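Local atomic coordinates of hydrogenase maturation factor (Thermoanaerobacter tengcongensis, PDB entry 3VTH), a protein that probably transfers the carbamoyl group of carbamoyl phosphate, with ATP, to the C-terminal cysteine of HypE during [NiFe]-hydrogenase maturation. Residues A[229-234]-A[321-326]; A[255-260]-A[316-321]; A[263-268]-A[289-294]; A[281-286]-A[305-310]. All blocks are in the same frame, centred on the assembly; numbering follows the deposited sequence.

Contact 1: A[229-234]-A[321-326]; sequences AVNALD and IDFPIV
V230 and A232 each make one backbone hydrogen bond to 321-326, with N231 and I325 forming the bridge between them. V326 N donates to V230 O at 3.0 Å. A232 N donates to P324 O at 2.9 Å.

The main side-chain contact is N231 on F323. The amide lies over one face of the ring, 16° from parallel, with CG of N231 offset toward the rim. Its CB makes a CH-pi contact, 4.0 Å from the F323 ring centroid. CG of N231 is anti to the backbone N (chi1 -176°), and this carries the amide across the ring. OD1 of N231 also accepts from L233 N at 2.8 Å, which probably helps keep the amide flat on the ring. I321 CB lies over the opposite face of F323. L233 reaches the same end of the contact and sets its CG against P324 CD at 3.9 Å. V230 and V326 lie side by side and touch through their CG2 atoms. V230 and V326 also both pack on L241 of helix 235-245.

The OD1 bond of N231 to L233 N closes an Asx turn, within a type I beta turn from N231 to D234. D234 then N-caps helix 235-245. The turn links strand 226-229 to that helix, beside strand 325-329 of the YrdC-like domain's mixed sheet.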
loop_
_atom_site.group_PDB
_atom_site.type_symbol
_atom_site.label_atom_id
_atom_site.label_comp_id
_atom_site.label_asym_id
_atom_site.label_seq_id
_atom_site.Cartn_x
_atom_site.Cartn_y
_atom_site.Cartn_z
ATOM N N ALA A 229 14.539 -7.599 13.346
ATOM C CA ALA A 229 15.489 -6.501 13.275
ATOM C C ALA A 229 16.916 -6.956 13.525
ATOM O O ALA A 229 17.169 -7.872 14.328
ATOM C CB ALA A 229 15.098 -5.401 14.270
ATOM N N VAL A 230 17.839 -6.321 12.803
ATOM C CA VAL A 230 19.267 -6.426 13.056
ATOM C C VAL A 230 19.891 -5.058 12.823
ATOM O O VAL A 230 19.307 -4.212 12.148
ATOM C CB VAL A 230 20.001 -7.485 12.145
ATOM C CG1 VAL A 230 19.518 -8.892 12.434
ATOM C CG2 VAL A 230 19.899 -7.151 10.632
ATOM N N ASN A 231 21.093 -4.859 13.358
ATOM C CA ASN A 231 21.916 -3.706 13.012
ATOM C C ASN A 231 22.119 -3.613 11.493
ATOM O O ASN A 231 22.781 -4.470 10.896
ATOM C CB ASN A 231 23.276 -3.835 13.724
ATOM C CG ASN A 231 24.185 -2.639 13.511
ATOM O OD1 ASN A 231 23.915 -1.758 12.697
ATOM N ND2 ASN A 231 25.275 -2.604 14.255
ATOM N N ALA A 232 21.592 -2.556 10.881
ATOM C CA ALA A 232 21.724 -2.359 9.421
ATOM C C ALA A 232 23.136 -1.955 8.974
ATOM O O ALA A 232 23.399 -1.834 7.771
ATOM C CB ALA A 232 20.688 -1.348 8.914
ATOM N N LEU A 233 24.035 -1.726 9.933
ATOM C CA LEU A 233 25.446 -1.483 9.610
ATOM C C LEU A 233 26.290 -2.756 9.763
ATOM O O LEU A 233 27.492 -2.766 9.434
ATOM C CB LEU A 233 26.044 -0.359 10.487
ATOM C CG LEU A 233 25.447 1.061 10.462
ATOM C CD1 LEU A 233 26.318 2.018 11.291
ATOM C CD2 LEU A 233 25.319 1.584 9.058
ATOM N N ASP A 234 25.660 -3.830 10.247
ATOM C CA ASP A 234 26.373 -5.079 10.543
ATOM C C ASP A 234 26.234 -6.113 9.409
ATOM O O ASP A 234 25.205 -6.797 9.302
ATOM C CB ASP A 234 25.899 -5.641 11.903
ATOM C CG ASP A 234 26.748 -6.808 12.404
ATOM O OD1 ASP A 234 27.292 -7.568 11.586
ATOM O OD2 ASP A 234 26.844 -6.987 13.640
ATOM N N ILE A 321 20.545 2.557 21.083
ATOM C CA ILE A 321 21.438 2.152 19.995
ATOM C C ILE A 321 21.959 3.366 19.193
ATOM O O ILE A 321 21.327 4.424 19.193
ATOM C CB ILE A 321 20.739 1.130 19.049
ATOM C CG1 ILE A 321 19.484 1.740 18.407
ATOM C CG2 ILE A 321 20.371 -0.149 19.805
ATOM C CD1 ILE A 321 18.812 0.854 17.359
ATOM N N ASP A 322 23.104 3.221 18.520
ATOM C CA ASP A 322 23.596 4.278 17.616
ATOM C C ASP A 322 23.750 3.806 16.155
ATOM O O ASP A 322 24.757 4.097 15.491
ATOM C CB ASP A 322 24.913 4.887 18.124
ATOM C CG ASP A 322 26.033 3.861 18.247
ATOM O OD1 ASP A 322 25.866 2.717 17.762
ATOM O OD2 ASP A 322 27.091 4.194 18.824
ATOM N N PHE A 323 22.764 3.064 15.672
ATOM C CA PHE A 323 22.800 2.523 14.315
ATOM C C PHE A 323 21.381 2.322 13.830
ATOM O O PHE A 323 20.496 2.035 14.641
ATOM C CB PHE A 323 23.623 1.205 14.226
ATOM C CG PHE A 323 23.300 0.187 15.305
ATOM C CD1 PHE A 323 22.124 -0.579 15.252
ATOM C CD2 PHE A 323 24.170 0.002 16.379
ATOM C CE1 PHE A 323 21.823 -1.517 16.258
ATOM C CE2 PHE A 323 23.894 -0.933 17.381
ATOM C CZ PHE A 323 22.715 -1.693 17.325
ATOM N N PRO A 324 21.148 2.485 12.512
ATOM C CA PRO A 324 19.830 2.172 11.975
ATOM C C PRO A 324 19.612 0.664 11.972
ATOM O O PRO A 324 20.581 -0.107 12.050
ATOM C CB PRO A 324 19.887 2.698 10.533
ATOM C CG PRO A 324 21.269 3.276 10.328
ATOM C CD PRO A 324 22.122 2.857 11.464
ATOM N N ILE A 325 18.358 0.238 11.880
ATOM C CA ILE A 325 18.066 -1.191 11.921
ATOM C C ILE A 325 17.164 -1.653 10.784
ATOM O O ILE A 325 16.222 -0.967 10.422
ATOM C CB ILE A 325 17.416 -1.599 13.264
ATOM C CG1 ILE A 325 16.154 -0.749 13.518
ATOM C CG2 ILE A 325 18.442 -1.480 14.421
ATOM C CD1 ILE A 325 15.346 -1.129 14.768
ATOM N N VAL A 326 17.444 -2.846 10.261
ATOM C CA VAL A 326 16.528 -3.559 9.375
ATOM C C VAL A 326 15.222 -3.794 10.125
ATOM O O VAL A 326 15.233 -4.051 11.328
ATOM C CB VAL A 326 17.122 -4.917 8.957
ATOM C CG1 VAL A 326 16.081 -5.804 8.250
ATOM C CG2 VAL A 326 18.335 -4.694 8.064
#

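Contact 2: A[255-260]-A[316-321]; sequences MMRDVE and LLMEEI
R257 touches helix 312-320 with the two ends of its side chain, CB and the guanidinium, and spans between them. Its CB rests on M318 SD at 3.8 Å. CG lies between the backbone N and the carbonyl carbon (chi1 68°), and the chain then bends at chi3 on its way to the carbonyls of M318, in the last turn of the helix, and I321, just beyond it. There NH2 donates to M318 O at 2.7 Å, from above the carbonyl plane. NH1 donates to I321 O at 3.3 Å and makes a weak bond to M318 O as well. M318 CB lies over one face of the guanidinium. A water accepts from R257 NH2 at 3.0 Å and donates to I321 O at 2.6 Å, adding a second link between the same groups.

Past its SD, the M318 chain, bent at chi2 (-59°), carries CE to M255 CG at 3.8 Å and beside the M256 carbonyl carbon. M255 also packs on I325 of the neighbouring strand 325-329.

A leucine in place of R257 would probably leave the M318 and I321 carbonyls without their charged donor and the bridging water without one of its partners.

Carbonyls in the last turn of a helix carry partial negative charge. The guanidinium is thus likely to offset the helix dipole while it ties the end of helix 312-320 to the loop before helix 259-265.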
loop_
_atom_site.group_PDB
_atom_site.type_symbol
_atom_site.label_atom_id
_atom_site.label_comp_id
_atom_site.label_asym_id
_atom_site.label_seq_id
_atom_site.Cartn_x
_atom_site.Cartn_y
_atom_site.Cartn_z
ATOM N N MET A 255 14.823 1.160 9.543
ATOM C CA MET A 255 14.342 2.228 10.393
ATOM C C MET A 255 15.502 3.102 10.850
ATOM O O MET A 255 16.503 2.594 11.346
ATOM C CB MET A 255 13.612 1.673 11.620
ATOM C CG MET A 255 13.038 2.770 12.506
ATOM S SD MET A 255 12.089 2.142 13.914
ATOM C CE MET A 255 10.590 1.609 13.106
ATOM N N MET A 256 15.359 4.410 10.687
ATOM C CA MET A 256 16.349 5.364 11.185
ATOM C C MET A 256 15.702 6.287 12.204
ATOM O O MET A 256 14.482 6.384 12.251
ATOM C CB MET A 256 16.930 6.161 10.026
ATOM C CG MET A 256 17.561 5.247 8.982
ATOM S SD MET A 256 18.656 6.128 7.878
ATOM C CE MET A 256 19.021 4.825 6.706
ATOM N N ARG A 257 16.516 6.962 13.009
ATOM C CA ARG A 257 16.001 7.685 14.168
ATOM C C ARG A 257 15.254 8.967 13.811
ATOM O O ARG A 257 14.259 9.291 14.454
ATOM C CB ARG A 257 17.118 7.944 15.195
ATOM C CG ARG A 257 18.180 8.917 14.745
ATOM C CD ARG A 257 19.529 8.674 15.433
ATOM N NE ARG A 257 19.468 8.839 16.885
ATOM C CZ ARG A 257 19.550 7.836 17.763
ATOM N NH1 ARG A 257 19.708 6.577 17.347
ATOM N NH2 ARG A 257 19.484 8.096 19.062
ATOM N N ASP A 258 15.717 9.681 12.782
ATOM C CA ASP A 258 15.115 10.966 12.384
ATOM C C ASP A 258 15.548 11.365 10.979
ATOM O O ASP A 258 16.394 10.689 10.368
ATOM C CB ASP A 258 15.456 12.089 13.393
ATOM C CG ASP A 258 16.957 12.266 13.606
ATOM O OD1 ASP A 258 17.758 11.978 12.687
ATOM O OD2 ASP A 258 17.339 12.707 14.703
ATOM N N VAL A 259 14.995 12.473 10.480
ATOM C CA VAL A 259 15.272 12.918 9.112
ATOM C C VAL A 259 16.754 13.244 8.921
ATOM O O VAL A 259 17.316 12.963 7.864
ATOM C CB VAL A 259 14.367 14.110 8.672
ATOM C CG1 VAL A 259 14.739 14.574 7.260
ATOM C CG2 VAL A 259 12.888 13.686 8.691
ATOM N N GLU A 260 17.381 13.812 9.950
ATOM C CA GLU A 260 18.817 14.091 9.909
ATOM C C GLU A 260 19.633 12.822 9.598
ATOM O O GLU A 260 20.530 12.858 8.757
ATOM C CB GLU A 260 19.315 14.758 11.199
ATOM C CG GLU A 260 20.720 15.361 11.041
ATOM C CD GLU A 260 21.351 15.876 12.336
ATOM O OE1 GLU A 260 20.954 15.457 13.446
ATOM O OE2 GLU A 260 22.281 16.700 12.237
ATOM N N LEU A 316 12.192 4.616 22.308
ATOM C CA LEU A 316 12.948 4.103 23.449
ATOM C C LEU A 316 14.203 3.342 22.996
ATOM O O LEU A 316 15.303 3.551 23.518
ATOM C CB LEU A 316 12.058 3.220 24.324
ATOM C CG LEU A 316 10.915 3.929 25.078
ATOM C CD1 LEU A 316 10.000 2.914 25.765
ATOM C CD2 LEU A 316 11.436 4.951 26.068
ATOM N N LEU A 317 14.032 2.465 22.015
ATOM C CA LEU A 317 15.156 1.690 21.480
ATOM C C LEU A 317 16.233 2.606 20.893
ATOM O O LEU A 317 17.426 2.379 21.110
ATOM C CB LEU A 317 14.667 0.677 20.431
ATOM C CG LEU A 317 15.719 -0.287 19.833
ATOM C CD1 LEU A 317 16.491 -1.062 20.956
ATOM C CD2 LEU A 317 15.073 -1.250 18.830
ATOM N N MET A 318 15.798 3.640 20.166
ATOM C CA MET A 318 16.695 4.606 19.527
ATOM C C MET A 318 17.611 5.367 20.487
ATOM O O MET A 318 18.736 5.712 20.120
ATOM C CB MET A 318 15.912 5.586 18.633
ATOM C CG MET A 318 15.369 4.975 17.326
ATOM S SD MET A 318 16.731 4.331 16.325
ATOM C CE MET A 318 15.871 3.711 14.885
ATOM N N GLU A 319 17.152 5.629 21.710
ATOM C CA GLU A 319 18.061 6.199 22.714
ATOM C C GLU A 319 19.126 5.191 23.208
ATOM O O GLU A 319 20.137 5.595 23.800
ATOM C CB GLU A 319 17.316 6.893 23.882
ATOM C CG GLU A 319 15.852 6.508 24.050
ATOM C CD GLU A 319 15.050 7.436 24.970
ATOM O OE1 GLU A 319 13.937 7.862 24.566
ATOM O OE2 GLU A 319 15.510 7.723 26.090
ATOM N N GLU A 320 18.921 3.897 22.944
ATOM C CA GLU A 320 19.865 2.864 23.415
ATOM C C GLU A 320 20.885 2.417 22.369
ATOM O O GLU A 320 21.972 1.965 22.732
ATOM C CB GLU A 320 19.138 1.638 23.991
ATOM C CG GLU A 320 18.211 1.909 25.182
ATOM C CD GLU A 320 18.896 2.611 26.353
ATOM O OE1 GLU A 320 20.050 2.261 26.691
ATOM O OE2 GLU A 320 18.263 3.509 26.953
ATOM N N ILE A 321 20.545 2.557 21.083
ATOM C CA ILE A 321 21.438 2.152 19.995
ATOM C C ILE A 321 21.959 3.366 19.193
ATOM O O ILE A 321 21.327 4.424 19.193
ATOM C CB ILE A 321 20.739 1.130 19.049
ATOM C CG1 ILE A 321 19.484 1.740 18.407
ATOM C CG2 ILE A 321 20.371 -0.149 19.805
ATOM C CD1 ILE A 321 18.812 0.854 17.359
HETATM O O HOH W 1 21.301 6.520 20.792
#

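Contact 3: A[263-268]-A[289-294]; sequences KKYCIV and KGEKLA
L293 CD2 sits over one face of the Y265 ring, a CH-pi contact 3.8 Å from the centroid. CG of Y265 stands anti to the carbonyl carbon (chi1 -59°), which brings the ring to L293. CB of E291 touches Y265 CE1 at 3.7 Å, and the E291 carboxylate is turned 11° from the ring plane. Its OE2 lies alongside the aliphatic part of K264.

Two backbone bonds set these side chains in place. E291 N donates to K264 O at 2.9 Å, and K289 N to Y265 O at 2.8 Å. They fasten the end of helix 259-265 to the loop between strands 283-287 and 303-307 of the YrdC-like domain's mixed sheet. G290 has a positive phi (95°), and a CB there would clash with K264 O. With an alanine at Y265, L293 would probably lose its aromatic partner and a gap would open beside E291.

Farther out, K289 lays CE on I267 CG1 at 3.6 Å. M256 packs on the Y265 ring and L233 against the Y265 side chain.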
loop_
_atom_site.group_PDB
_atom_site.type_symbol
_atom_site.label_atom_id
_atom_site.label_comp_id
_atom_site.label_asym_id
_atom_site.label_seq_id
_atom_site.Cartn_x
_atom_site.Cartn_y
_atom_site.Cartn_z
ATOM N N LYS A 263 19.140 11.678 5.908
ATOM C CA LYS A 263 19.859 12.542 4.955
ATOM C C LYS A 263 21.340 12.182 4.806
ATOM O O LYS A 263 21.987 12.631 3.850
ATOM C CB LYS A 263 19.751 14.017 5.361
ATOM C CG LYS A 263 18.343 14.598 5.353
ATOM C CD LYS A 263 18.121 15.465 4.151
ATOM C CE LYS A 263 17.641 16.854 4.564
ATOM N NZ LYS A 263 16.302 16.834 5.226
ATOM N N LYS A 264 21.870 11.393 5.744
ATOM C CA LYS A 264 23.255 10.911 5.649
ATOM C C LYS A 264 23.385 9.845 4.572
ATOM O O LYS A 264 24.465 9.650 4.010
ATOM C CB LYS A 264 23.745 10.324 6.982
ATOM C CG LYS A 264 24.242 11.349 7.978
ATOM C CD LYS A 264 24.416 10.740 9.368
ATOM C CE LYS A 264 24.816 11.815 10.373
ATOM N NZ LYS A 264 24.970 11.274 11.766
ATOM N N TYR A 265 22.280 9.151 4.313
ATOM C CA TYR A 265 22.271 8.004 3.417
ATOM C C TYR A 265 21.472 8.225 2.144
ATOM O O TYR A 265 21.607 7.457 1.180
ATOM C CB TYR A 265 21.695 6.785 4.133
ATOM C CG TYR A 265 22.438 6.383 5.375
ATOM C CD1 TYR A 265 23.557 5.557 5.305
ATOM C CD2 TYR A 265 22.016 6.820 6.629
ATOM C CE1 TYR A 265 24.252 5.185 6.459
ATOM C CE2 TYR A 265 22.703 6.451 7.799
ATOM C CZ TYR A 265 23.814 5.636 7.695
ATOM O OH TYR A 265 24.473 5.255 8.830
ATOM N N CYS A 266 20.628 9.254 2.138
ATOM C CA CYS A 266 19.634 9.410 1.084
ATOM C C CYS A 266 19.419 10.851 0.706
ATOM O O CYS A 266 19.647 11.757 1.501
ATOM C CB CYS A 266 18.283 8.847 1.540
ATOM S SG CYS A 266 18.318 7.098 1.962
ATOM N N ILE A 267 18.967 11.039 -0.529
ATOM C CA ILE A 267 18.398 12.296 -0.991
ATOM C C ILE A 267 16.973 12.345 -0.453
ATOM O O ILE A 267 16.225 11.379 -0.595
ATOM C CB ILE A 267 18.404 12.364 -2.548
ATOM C CG1 ILE A 267 19.855 12.423 -3.063
ATOM C CG2 ILE A 267 17.550 13.547 -3.054
ATOM C CD1 ILE A 267 20.029 12.259 -4.591
ATOM N N VAL A 268 16.608 13.453 0.185
ATOM C CA VAL A 268 15.266 13.609 0.756
ATOM C C VAL A 268 14.707 14.976 0.359
ATOM O O VAL A 268 15.141 15.997 0.883
ATOM C CB VAL A 268 15.278 13.486 2.309
ATOM C CG1 VAL A 268 13.846 13.508 2.885
ATOM C CG2 VAL A 268 16.003 12.227 2.760
ATOM N N LYS A 289 22.433 8.379 -1.354
ATOM C CA LYS A 289 23.525 9.349 -1.523
ATOM C C LYS A 289 24.331 9.467 -0.245
ATOM O O LYS A 289 23.759 9.570 0.837
ATOM C CB LYS A 289 22.994 10.735 -1.924
ATOM C CG LYS A 289 24.095 11.820 -2.076
ATOM C CD LYS A 289 23.540 13.194 -2.496
ATOM C CE LYS A 289 22.733 13.874 -1.368
ATOM N NZ LYS A 289 23.570 14.189 -0.185
ATOM N N GLY A 290 25.655 9.467 -0.382
ATOM C CA GLY A 290 26.552 9.729 0.739
ATOM C C GLY A 290 27.040 8.462 1.417
ATOM O O GLY A 290 27.719 7.644 0.796
ATOM N N GLU A 291 26.707 8.317 2.700
ATOM C CA GLU A 291 27.112 7.156 3.495
ATOM C C GLU A 291 26.377 5.882 3.080
ATOM O O GLU A 291 25.259 5.933 2.530
ATOM C CB GLU A 291 26.859 7.414 4.985
ATOM C CG GLU A 291 27.884 8.314 5.660
ATOM C CD GLU A 291 27.774 8.230 7.171
ATOM O OE1 GLU A 291 28.581 7.494 7.776
ATOM O OE2 GLU A 291 26.855 8.860 7.752
ATOM N N LYS A 292 27.001 4.744 3.369
ATOM C CA LYS A 292 26.488 3.440 2.953
ATOM C C LYS A 292 26.098 2.573 4.145
ATOM O O LYS A 292 26.795 2.552 5.142
ATOM C CB LYS A 292 27.543 2.705 2.121
ATOM C CG LYS A 292 27.656 3.194 0.683
ATOM C CD LYS A 292 28.576 2.277 -0.118
ATOM C CE LYS A 292 28.846 2.843 -1.491
ATOM N NZ LYS A 292 29.930 3.863 -1.436
ATOM N N LEU A 293 24.974 1.866 4.029
ATOM C CA LEU A 293 24.626 0.824 4.994
ATOM C C LEU A 293 25.414 -0.457 4.655
ATOM O O LEU A 293 26.214 -0.463 3.715
ATOM C CB LEU A 293 23.109 0.592 5.021
ATOM C CG LEU A 293 22.220 1.784 5.401
ATOM C CD1 LEU A 293 20.714 1.474 5.233
ATOM C CD2 LEU A 293 22.504 2.286 6.820
ATOM N N ALA A 294 25.205 -1.523 5.426
ATOM C CA ALA A 294 25.926 -2.788 5.231
ATOM C C ALA A 294 25.584 -3.438 3.893
ATOM O O ALA A 294 24.521 -3.174 3.331
ATOM C CB ALA A 294 25.600 -3.747 6.362
HETATM O O HOH W 2 23.430 12.158 1.644
HETATM O O HOH W 3 23.280 5.139 0.972
HETATM O O HOH W 4 20.724 14.198 1.621
#

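Contact 4: A[281-286]-A[305-310]; sequences RPIVLL and GVMLPY. With APC (diphosphomethylphosphonic acid adenosyl ester), chain F.
V284 and V306 form an antiparallel hydrogen-bonded pair that satisfies both amides and both carbonyls. V284 N donates to V306 O at 2.7 Å, and V306 N returns a bond to V284 O at 2.9 Å. Both are straight, at 169° at the hydrogen. Next to them L285 and G305 make a non-hydrogen-bonded pair. L285 bonds instead to T371 and G305 to V254, so the two strands sit inside the larger sheet.

Where the strands part, a water donates to P282 O at 2.8 Å and accepts from L308 N at 3.0 Å.

The R281 guanidinium uses all its nitrogens. NH1 donates to P309 O at 2.8 Å and lies in the carbonyl plane. NE and NH2 go to the carbonyls of S278 and L277. R281 O accepts from R385 NH1. The chain bends at chi2 (-71°) and chi3. R281 and Y310 run past each other in opposite directions, their CB atoms 3.5 Å apart. L308 CD1 lies over one face of the guanidinium. The bonds to P309, S278 and L277 are likely to fix its rotation.

Apolar contacts flank these bonds. I283 CG1 meets M307 CE, and L286 CD1 meets V306 CB. L285 presses CD1 on the adenine C2 of the ATP analogue at 3.6 Å.

G305 has no CB to press on I283 and L285. L285 offers the adenine an apolar surface in the nucleotide pocket, to which L285 and G305 both belong.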
loop_
_atom_site.group_PDB
_atom_site.type_symbol
_atom_site.label_atom_id
_atom_site.label_comp_id
_atom_site.label_asym_id
_atom_site.label_seq_id
_atom_site.Cartn_x
_atom_site.Cartn_y
_atom_site.Cartn_z
ATOM N N ARG A 281 3.388 7.116 8.907
ATOM C CA ARG A 281 4.701 6.463 9.046
ATOM C C ARG A 281 4.899 5.263 8.121
ATOM O O ARG A 281 4.973 4.128 8.605
ATOM C CB ARG A 281 4.946 6.052 10.521
ATOM C CG ARG A 281 5.080 7.237 11.499
ATOM C CD ARG A 281 6.391 7.969 11.288
ATOM N NE ARG A 281 6.336 9.412 11.590
ATOM C CZ ARG A 281 7.167 10.057 12.408
ATOM N NH1 ARG A 281 8.128 9.404 13.057
ATOM N NH2 ARG A 281 7.048 11.372 12.571
ATOM N N PRO A 282 4.999 5.502 6.794
ATOM C CA PRO A 282 5.364 4.411 5.907
ATOM C C PRO A 282 6.880 4.284 5.749
ATOM O O PRO A 282 7.642 5.192 6.138
ATOM C CB PRO A 282 4.800 4.870 4.563
ATOM C CG PRO A 282 5.030 6.340 4.587
ATOM C CD PRO A 282 4.693 6.730 6.028
ATOM N N ILE A 283 7.294 3.164 5.159
ATOM C CA ILE A 283 8.608 3.044 4.508
ATOM C C ILE A 283 8.549 3.947 3.257
ATOM O O ILE A 283 7.583 3.893 2.518
ATOM C CB ILE A 283 8.831 1.582 4.061
ATOM C CG1 ILE A 283 8.937 0.649 5.290
ATOM C CG2 ILE A 283 10.066 1.462 3.125
ATOM C CD1 ILE A 283 8.607 -0.813 4.985
ATOM N N VAL A 284 9.558 4.804 3.054
ATOM C CA VAL A 284 9.585 5.651 1.870
ATOM C C VAL A 284 10.817 5.263 1.059
ATOM O O VAL A 284 11.910 5.170 1.609
ATOM C CB VAL A 284 9.661 7.163 2.237
ATOM C CG1 VAL A 284 9.692 8.056 0.976
ATOM C CG2 VAL A 284 8.506 7.573 3.170
ATOM N N LEU A 285 10.632 5.063 -0.246
ATOM C CA LEU A 285 11.748 4.732 -1.128
ATOM C C LEU A 285 12.483 6.001 -1.518
ATOM O O LEU A 285 11.900 6.923 -2.097
ATOM C CB LEU A 285 11.280 3.968 -2.378
ATOM C CG LEU A 285 10.467 2.695 -2.088
ATOM C CD1 LEU A 285 10.122 2.014 -3.383
ATOM C CD2 LEU A 285 11.209 1.724 -1.135
ATOM N N LEU A 286 13.780 6.017 -1.225
ATOM C CA LEU A 286 14.611 7.211 -1.368
ATOM C C LEU A 286 15.873 6.883 -2.141
ATOM O O LEU A 286 16.430 5.807 -1.956
ATOM C CB LEU A 286 15.008 7.732 0.027
ATOM C CG LEU A 286 13.878 8.168 0.967
ATOM C CD1 LEU A 286 14.455 8.433 2.348
ATOM C CD2 LEU A 286 13.140 9.412 0.446
ATOM N N GLY A 305 14.747 1.769 1.173
ATOM C CA GLY A 305 13.436 1.916 1.796
ATOM C C GLY A 305 13.655 2.302 3.243
ATOM O O GLY A 305 14.263 1.540 3.997
ATOM N N VAL A 306 13.190 3.491 3.625
ATOM C CA VAL A 306 13.462 4.016 4.968
ATOM C C VAL A 306 12.187 4.426 5.679
ATOM O O VAL A 306 11.312 5.025 5.080
ATOM C CB VAL A 306 14.443 5.223 4.927
ATOM C CG1 VAL A 306 14.818 5.675 6.341
ATOM C CG2 VAL A 306 15.713 4.840 4.180
ATOM N N MET A 307 12.099 4.093 6.962
ATOM C CA MET A 307 11.017 4.550 7.811
ATOM C C MET A 307 11.572 5.190 9.083
ATOM O O MET A 307 12.728 4.947 9.497
ATOM C CB MET A 307 10.100 3.374 8.182
ATOM C CG MET A 307 10.762 2.369 9.156
ATOM S SD MET A 307 9.887 0.793 9.307
ATOM C CE MET A 307 8.198 1.357 9.125
ATOM N N LEU A 308 10.734 5.997 9.712
ATOM C CA LEU A 308 11.068 6.604 10.993
ATOM C C LEU A 308 10.346 5.816 12.087
ATOM O O LEU A 308 9.497 4.991 11.776
ATOM C CB LEU A 308 10.636 8.080 10.987
ATOM C CG LEU A 308 11.348 8.979 9.966
ATOM C CD1 LEU A 308 10.855 10.429 10.048
ATOM C CD2 LEU A 308 12.870 8.934 10.152
ATOM N N PRO A 309 10.680 6.059 13.368
ATOM C CA PRO A 309 9.976 5.396 14.471
ATOM C C PRO A 309 8.465 5.654 14.394
ATOM O O PRO A 309 8.052 6.771 14.012
ATOM C CB PRO A 309 10.546 6.095 15.709
ATOM C CG PRO A 309 11.919 6.502 15.319
ATOM C CD PRO A 309 11.773 6.923 13.858
ATOM N N TYR A 310 7.652 4.650 14.731
ATOM C CA TYR A 310 6.195 4.821 14.690
ATOM C C TYR A 310 5.459 4.416 15.965
ATOM O O TYR A 310 4.271 4.735 16.131
ATOM C CB TYR A 310 5.564 4.154 13.447
ATOM C CG TYR A 310 5.730 2.654 13.325
ATOM C CD1 TYR A 310 6.806 2.113 12.601
ATOM C CD2 TYR A 310 4.809 1.770 13.918
ATOM C CE1 TYR A 310 6.969 0.733 12.475
ATOM C CE2 TYR A 310 4.962 0.374 13.800
ATOM C CZ TYR A 310 6.039 -0.130 13.066
ATOM O OH TYR A 310 6.222 -1.490 12.934
HETATM P PG APC F . 8.460 -11.912 2.782
HETATM O O1G APC F . 8.184 -11.303 4.133
HETATM O O2G APC F . 9.929 -12.184 2.564
HETATM O O3G APC F . 7.592 -13.088 2.437
HETATM P PB APC F . 8.049 -9.256 1.741
HETATM O O1B APC F . 6.868 -8.917 2.597
HETATM O O2B APC F . 7.980 -8.736 0.319
HETATM O O3B APC F . 8.087 -10.859 1.615
HETATM P PA APC F . 9.561 -7.440 3.814
HETATM O O1A APC F . 10.993 -7.126 4.176
HETATM O O2A APC F . 8.674 -7.780 4.957
HETATM C C3A APC F . 9.611 -8.760 2.541
HETATM O "O5'" APC F . 8.856 -6.175 3.105
HETATM C "C5'" APC F . 9.548 -4.990 2.722
HETATM C "C4'" APC F . 9.057 -4.575 1.337
HETATM O "O4'" APC F . 9.676 -3.318 1.038
HETATM C "C3'" APC F . 9.514 -5.580 0.275
HETATM O "O3'" APC F . 8.486 -5.833 -0.698
HETATM C "C2'" APC F . 10.662 -4.869 -0.412
HETATM O "O2'" APC F . 10.888 -5.346 -1.752
HETATM C "C1'" APC F . 10.271 -3.400 -0.256
HETATM N N9 APC F . 11.511 -2.634 -0.329
HETATM C C8 APC F . 12.467 -2.506 0.630
HETATM N N7 APC F . 13.493 -1.753 0.159
HETATM C C5 APC F . 13.190 -1.406 -1.110
HETATM C C6 APC F . 13.829 -0.628 -2.194
HETATM N N6 APC F . 15.029 -0.040 -2.012
HETATM N N1 APC F . 13.170 -0.520 -3.370
HETATM C C2 APC F . 11.961 -1.082 -3.575
HETATM N N3 APC F . 11.313 -1.810 -2.652
HETATM C C4 APC F . 11.878 -1.992 -1.426
HETATM O O HOH W 5 8.226 6.811 8.340
#

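Overall arrangement
From the N terminus, 229-234 leads into helix 235-245 and meets 321-326 much later in the chain, so contact 1 closes the widest loop. Contact 2 closes a loop inside it, from 255-260 to 316-321. Contacts 3 and 4 lie within both and cross each other, since 281-286 falls between 263-268 and 289-294. All four are in one YrdC-like domain. M255 N bonds to I325 O, joining contacts 1 and 2, and M256 N to M307 O, joining contacts 2 and 4. A294 N to A232 O joins contacts 1 and 3. C266 packs on L286 between contacts 3 and 4. Together they tie helices 259-265 and 312-320 to the mixed sheet.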